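Side-chain contacts in TadZ (PDB 4LDA), which probably serves pilus assembly as a TadZ protein predicted to bind and hydrolyse ATP, and is represented here by its CheY-like N-terminal domain: residues N5-T10 and L41-V46; M77-A82 and R118-R123. All blocks are in the same frame, centred on the assembly; numbering follows the deposited sequence.

Interaction 1 of 2, residues N5-T10 and L41-V46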
loop_
_atom_site.group_PDB
_atom_site.type_symbol
_atom_site.label_atom_id
_atom_site.label_comp_id
_atom_site.label_asym_id
_atom_site.label_seq_id
_atom_site.Cartn_x
_atom_site.Cartn_y
_atom_site.Cartn_z
ATOM N N ASN A 5 -9.901 -1.398 -6.573
ATOM C CA ASN A 5 -8.611 -1.781 -7.117
ATOM C C ASN A 5 -7.557 -1.310 -6.148
ATOM O O ASN A 5 -7.671 -0.203 -5.622
ATOM C CB ASN A 5 -8.369 -1.237 -8.529
ATOM C CG ASN A 5 -9.147 -1.924 -9.613
ATOM O OD1 ASN A 5 -9.374 -3.149 -9.577
ATOM N ND2 ASN A 5 -9.504 -1.158 -10.645
ATOM N N PHE A 6 -6.597 -2.182 -5.830
ATOM C CA PHE A 6 -5.454 -1.878 -4.965
ATOM C C PHE A 6 -4.201 -2.010 -5.792
ATOM O O PHE A 6 -4.165 -2.871 -6.679
ATOM C CB PHE A 6 -5.399 -2.794 -3.735
ATOM C CG PHE A 6 -6.713 -3.064 -3.042
ATOM C CD1 PHE A 6 -7.224 -2.173 -2.110
ATOM C CD2 PHE A 6 -7.414 -4.237 -3.280
ATOM C CE1 PHE A 6 -8.434 -2.426 -1.472
ATOM C CE2 PHE A 6 -8.619 -4.496 -2.621
ATOM C CZ PHE A 6 -9.116 -3.591 -1.720
ATOM N N VAL A 7 -3.187 -1.166 -5.542
ATOM C CA VAL A 7 -1.918 -1.232 -6.267
ATOM C C VAL A 7 -0.869 -1.738 -5.281
ATOM O O VAL A 7 -0.907 -1.367 -4.118
ATOM C CB VAL A 7 -1.549 0.118 -6.943
ATOM C CG1 VAL A 7 -0.174 0.071 -7.591
ATOM C CG2 VAL A 7 -2.590 0.470 -7.993
ATOM N N ALA A 8 0.022 -2.634 -5.738
ATOM C CA ALA A 8 1.041 -3.218 -4.882
ATOM C C ALA A 8 2.441 -3.157 -5.484
ATOM O O ALA A 8 2.683 -3.643 -6.590
ATOM C CB ALA A 8 0.698 -4.664 -4.591
ATOM N N LEU A 9 3.366 -2.568 -4.712
ATOM C CA LEU A 9 4.798 -2.519 -4.968
ATOM C C LEU A 9 5.413 -3.524 -4.030
ATOM O O LEU A 9 5.607 -3.227 -2.855
ATOM C CB LEU A 9 5.373 -1.106 -4.781
ATOM C CG LEU A 9 4.839 -0.010 -5.649
ATOM C CD1 LEU A 9 5.205 1.342 -5.072
ATOM C CD2 LEU A 9 5.370 -0.168 -7.064
ATOM N N THR A 10 5.559 -4.757 -4.496
ATOM C CA THR A 10 6.059 -5.874 -3.701
ATOM C C THR A 10 7.514 -6.110 -4.025
ATOM O O THR A 10 7.952 -5.782 -5.140
ATOM C CB THR A 10 5.206 -7.123 -3.969
ATOM O OG1 THR A 10 5.172 -7.385 -5.381
ATOM C CG2 THR A 10 3.783 -6.977 -3.436
ATOM N N LEU A 41 1.666 6.946 -10.677
ATOM C CA LEU A 41 0.530 7.869 -10.606
ATOM C C LEU A 41 -0.462 7.581 -11.735
ATOM O O LEU A 41 -1.666 7.626 -11.492
ATOM C CB LEU A 41 0.974 9.340 -10.639
ATOM C CG LEU A 41 1.734 9.859 -9.410
ATOM C CD1 LEU A 41 2.269 11.220 -9.657
ATOM C CD2 LEU A 41 0.879 9.846 -8.134
ATOM N N ALA A 42 0.044 7.231 -12.949
ATOM C CA ALA A 42 -0.764 6.842 -14.118
ATOM C C ALA A 42 -1.568 5.576 -13.834
ATOM O O ALA A 42 -2.745 5.515 -14.188
ATOM C CB ALA A 42 0.125 6.616 -15.322
ATOM N N LEU A 43 -0.935 4.582 -13.176
ATOM C CA LEU A 43 -1.549 3.306 -12.813
ATOM C C LEU A 43 -2.615 3.472 -11.699
ATOM O O LEU A 43 -3.621 2.771 -11.718
ATOM C CB LEU A 43 -0.464 2.335 -12.353
ATOM C CG LEU A 43 -0.757 0.878 -12.580
ATOM C CD1 LEU A 43 -0.462 0.486 -14.028
ATOM C CD2 LEU A 43 0.056 0.021 -11.641
ATOM N N LEU A 44 -2.402 4.407 -10.757
ATOM C CA LEU A 44 -3.365 4.713 -9.706
ATOM C C LEU A 44 -4.601 5.362 -10.294
ATOM O O LEU A 44 -5.703 5.057 -9.850
ATOM C CB LEU A 44 -2.752 5.629 -8.626
ATOM C CG LEU A 44 -1.741 4.995 -7.689
ATOM C CD1 LEU A 44 -0.911 6.043 -6.998
ATOM C CD2 LEU A 44 -2.397 4.056 -6.692
ATOM N N ASP A 45 -4.421 6.230 -11.305
ATOM C CA ASP A 45 -5.491 6.974 -11.965
ATOM C C ASP A 45 -6.368 6.082 -12.840
ATOM O O ASP A 45 -7.591 6.202 -12.760
ATOM C CB ASP A 45 -4.914 8.114 -12.823
ATOM C CG ASP A 45 -4.240 9.261 -12.067
ATOM O OD1 ASP A 45 -4.395 9.336 -10.815
ATOM O OD2 ASP A 45 -3.572 10.089 -12.726
ATOM N N VAL A 46 -5.769 5.192 -13.657
ATOM C CA VAL A 46 -6.504 4.323 -14.584
ATOM C C VAL A 46 -7.290 3.251 -13.796
ATOM O O VAL A 46 -8.400 2.921 -14.203
ATOM C CB VAL A 46 -5.574 3.695 -15.667
ATOM C CG1 VAL A 46 -4.590 2.680 -15.094
ATOM C CG2 VAL A 46 -6.376 3.089 -16.814
#
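Val7, on strand 4-9, sends its two methyl branches to two successive leucines of helix 37-47. With CG1 anti to the backbone N (chi1 175°), CG2 lies anti to the carbonyl carbon, and the branches fork to separate partners: Val7 CG1 stands 4.1 Å from Leu43 CD2, while Val7 CG2 lies 3.8 Å from Leu44 CD2. Leu44 CD2 also lies 4.0 Å from Val7 CB, the branch point. The leucines arrive differently. Leu43 has CG anti to its own backbone N (chi1 -151°) and stretches toward the strand from the partly exposed margin, whereas Leu44 bends its CD2 branch in from the flank of the helix. A beta-branched valine suits the strand because its short fork presents two methyls close to the backbone; the longer leucines span the remaining distance from the helix. The contact is wholly apolar and rests on van der Waals packing. Around it, Leu43 and Val7 both meet Ala32, Val7 also packs on Leu52 of the adjoining strand 51-55, and Leu44 leans on Leu71 of helix 61-74, while Ala8 turns to helix 13-22 across the sheet.

Interaction 2 of 2, residues M77-A82 and R118-R123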
loop_
_atom_site.group_PDB
_atom_site.type_symbol
_atom_site.label_atom_id
_atom_site.label_comp_id
_atom_site.label_asym_id
_atom_site.label_seq_id
_atom_site.Cartn_x
_atom_site.Cartn_y
_atom_site.Cartn_z
HETATM N N MSE A 77 -5.110 12.154 -0.761
HETATM C CA MSE A 77 -6.217 11.299 -0.324
HETATM C C MSE A 77 -5.875 9.799 -0.422
HETATM O O MSE A 77 -6.650 8.968 0.065
HETATM C CB MSE A 77 -7.482 11.606 -1.147
HETATM C CG MSE A 77 -8.053 13.024 -0.905
HETATM SE SE MSE A 77 -8.514 13.462 0.988
HETATM C CE MSE A 77 -6.780 14.165 1.697
ATOM N N LEU A 78 -4.728 9.459 -1.046
ATOM C CA LEU A 78 -4.266 8.083 -1.212
ATOM C C LEU A 78 -3.827 7.497 0.131
ATOM O O LEU A 78 -3.091 8.151 0.882
ATOM C CB LEU A 78 -3.094 8.031 -2.229
ATOM C CG LEU A 78 -2.447 6.655 -2.505
ATOM C CD1 LEU A 78 -3.357 5.766 -3.325
ATOM C CD2 LEU A 78 -1.118 6.812 -3.202
ATOM N N SER A 79 -4.273 6.260 0.424
ATOM C CA SER A 79 -3.856 5.537 1.624
ATOM C C SER A 79 -2.672 4.641 1.260
ATOM O O SER A 79 -2.817 3.731 0.447
ATOM C CB SER A 79 -5.005 4.732 2.230
ATOM O OG SER A 79 -6.118 5.542 2.553
ATOM N N VAL A 80 -1.487 4.946 1.802
ATOM C CA VAL A 80 -0.297 4.144 1.552
ATOM C C VAL A 80 -0.120 3.214 2.777
ATOM O O VAL A 80 -0.038 3.690 3.911
ATOM C CB VAL A 80 0.966 4.996 1.223
ATOM C CG1 VAL A 80 2.190 4.113 1.012
ATOM C CG2 VAL A 80 0.738 5.866 -0.004
ATOM N N VAL A 81 -0.123 1.893 2.535
ATOM C CA VAL A 81 0.069 0.865 3.562
ATOM C C VAL A 81 1.423 0.201 3.328
ATOM O O VAL A 81 1.642 -0.393 2.275
ATOM C CB VAL A 81 -1.086 -0.186 3.594
ATOM C CG1 VAL A 81 -0.854 -1.218 4.693
ATOM C CG2 VAL A 81 -2.450 0.485 3.773
ATOM N N ALA A 82 2.332 0.313 4.303
ATOM C CA ALA A 82 3.661 -0.294 4.202
ATOM C C ALA A 82 3.628 -1.753 4.641
ATOM O O ALA A 82 2.839 -2.120 5.499
ATOM C CB ALA A 82 4.664 0.487 5.038
ATOM N N ARG A 118 -11.622 -2.218 5.354
ATOM C CA ARG A 118 -12.898 -1.744 5.917
ATOM C C ARG A 118 -12.734 -0.398 6.596
ATOM O O ARG A 118 -13.512 0.532 6.324
ATOM C CB ARG A 118 -13.444 -2.728 6.970
ATOM C CG ARG A 118 -14.482 -3.743 6.536
ATOM C CD ARG A 118 -15.073 -4.420 7.775
ATOM N NE ARG A 118 -15.972 -3.536 8.541
ATOM C CZ ARG A 118 -15.654 -2.888 9.662
ATOM N NH1 ARG A 118 -14.444 -3.017 10.195
ATOM N NH2 ARG A 118 -16.548 -2.113 10.264
ATOM N N ARG A 119 -11.708 -0.318 7.505
ATOM C CA ARG A 119 -11.396 0.858 8.304
ATOM C C ARG A 119 -11.026 2.038 7.420
ATOM O O ARG A 119 -11.545 3.130 7.637
ATOM C CB ARG A 119 -10.270 0.589 9.316
ATOM C CG ARG A 119 -10.644 -0.329 10.473
ATOM C CD ARG A 119 -9.610 -0.325 11.606
ATOM N NE ARG A 119 -8.210 -0.535 11.197
ATOM C CZ ARG A 119 -7.587 -1.711 11.186
ATOM N NH1 ARG A 119 -8.231 -2.816 11.548
ATOM N NH2 ARG A 119 -6.312 -1.791 10.821
ATOM N N LEU A 120 -10.165 1.811 6.413
ATOM C CA LEU A 120 -9.732 2.851 5.482
ATOM C C LEU A 120 -10.883 3.349 4.595
ATOM O O LEU A 120 -10.863 4.523 4.204
ATOM C CB LEU A 120 -8.593 2.351 4.604
ATOM C CG LEU A 120 -7.232 2.113 5.257
ATOM C CD1 LEU A 120 -6.287 1.506 4.242
ATOM C CD2 LEU A 120 -6.636 3.398 5.842
ATOM N N GLY A 121 -11.867 2.479 4.320
ATOM C CA GLY A 121 -13.056 2.813 3.541
ATOM C C GLY A 121 -14.043 3.671 4.307
ATOM O O GLY A 121 -14.654 4.584 3.735
ATOM N N GLY A 122 -14.176 3.389 5.611
ATOM C CA GLY A 122 -15.059 4.109 6.527
ATOM C C GLY A 122 -14.565 5.472 6.963
ATOM O O GLY A 122 -15.311 6.209 7.593
ATOM N N ARG A 123 -13.324 5.819 6.600
ATOM C CA ARG A 123 -12.576 7.039 6.926
ATOM C C ARG A 123 -13.109 8.302 6.238
ATOM O O ARG A 123 -13.041 9.379 6.831
ATOM C CB ARG A 123 -11.115 6.844 6.479
ATOM C CG ARG A 123 -10.052 7.093 7.524
ATOM C CD ARG A 123 -8.655 7.013 6.910
ATOM N NE ARG A 123 -8.381 8.114 5.977
ATOM C CZ ARG A 123 -7.757 9.247 6.302
ATOM N NH1 ARG A 123 -7.294 9.431 7.534
ATOM N NH2 ARG A 123 -7.566 10.193 5.389
HETATM O O HOH W 1 -9.305 6.831 2.852
#
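The last turn or so of helix 110-121 lies over strand 79-83 with its backbone nearest at Leu120 and Ser79, whose CA atoms are 7.5 Å apart. Leu120 carries the contact with both of its methyls. Leu120 CD1 settles between two strand residues, 4.0 Å from Val81 CG2 and as near to Ser79 CB, while Leu120 CD2 lies 4.0 Å from Ser79 OG. Placing CG anti to the carbonyl carbon (chi1 -70°) aims the leucine at the sheet. On the strand, Val81 offers the CG2 methyl, which stands beside its backbone N, and the two side chains meet at a slant.

In the receiver-like, doubly wound fold, a five-stranded parallel sheet of order 2-1-3-4-5 is covered by helices on both faces. Helix 110-121 is the last of them, packing against the fourth strand, where Ser79 and Val81 look the same way, and reaching the fifth through Asp102, which Leu120 also touches.

Serine suits this place, where leucine packing passes into a polar pocket of water and arginine, since its small CB admits the leucine closely while its hydroxyl faces the polar side. There a water donates a hydrogen bond to Leu120 O over 3.1 Å and makes a weak one with Ser79 OG at 3.5 Å. The guanidinium of Arg123 presents its edge to this water, which lies in its plane. Arg101, at the foot of strand 102-104, brings a second positive charge close to Arg123 NH2.

Interactions 1 and 2 are about 14 Å apart, centre to centre, and are anchored on the same parallel sheet, in strands 4-9 and 79-83, with strand 51-55 between them. They lie on opposite faces: helix 37-47 covers one, together with helix 61-74, and helix 110-121 the other. Along the chain they come in series: both segments of interaction 1 precede those of interaction 2. They nevertheless touch, because Leu44 CD1 of the first lies 3.9 Å from Leu78 CD2, just ahead of the strand of the second. Early and late helices of this TadZ N-terminal domain are thus packed onto one sheet, as in the CheY-like fold.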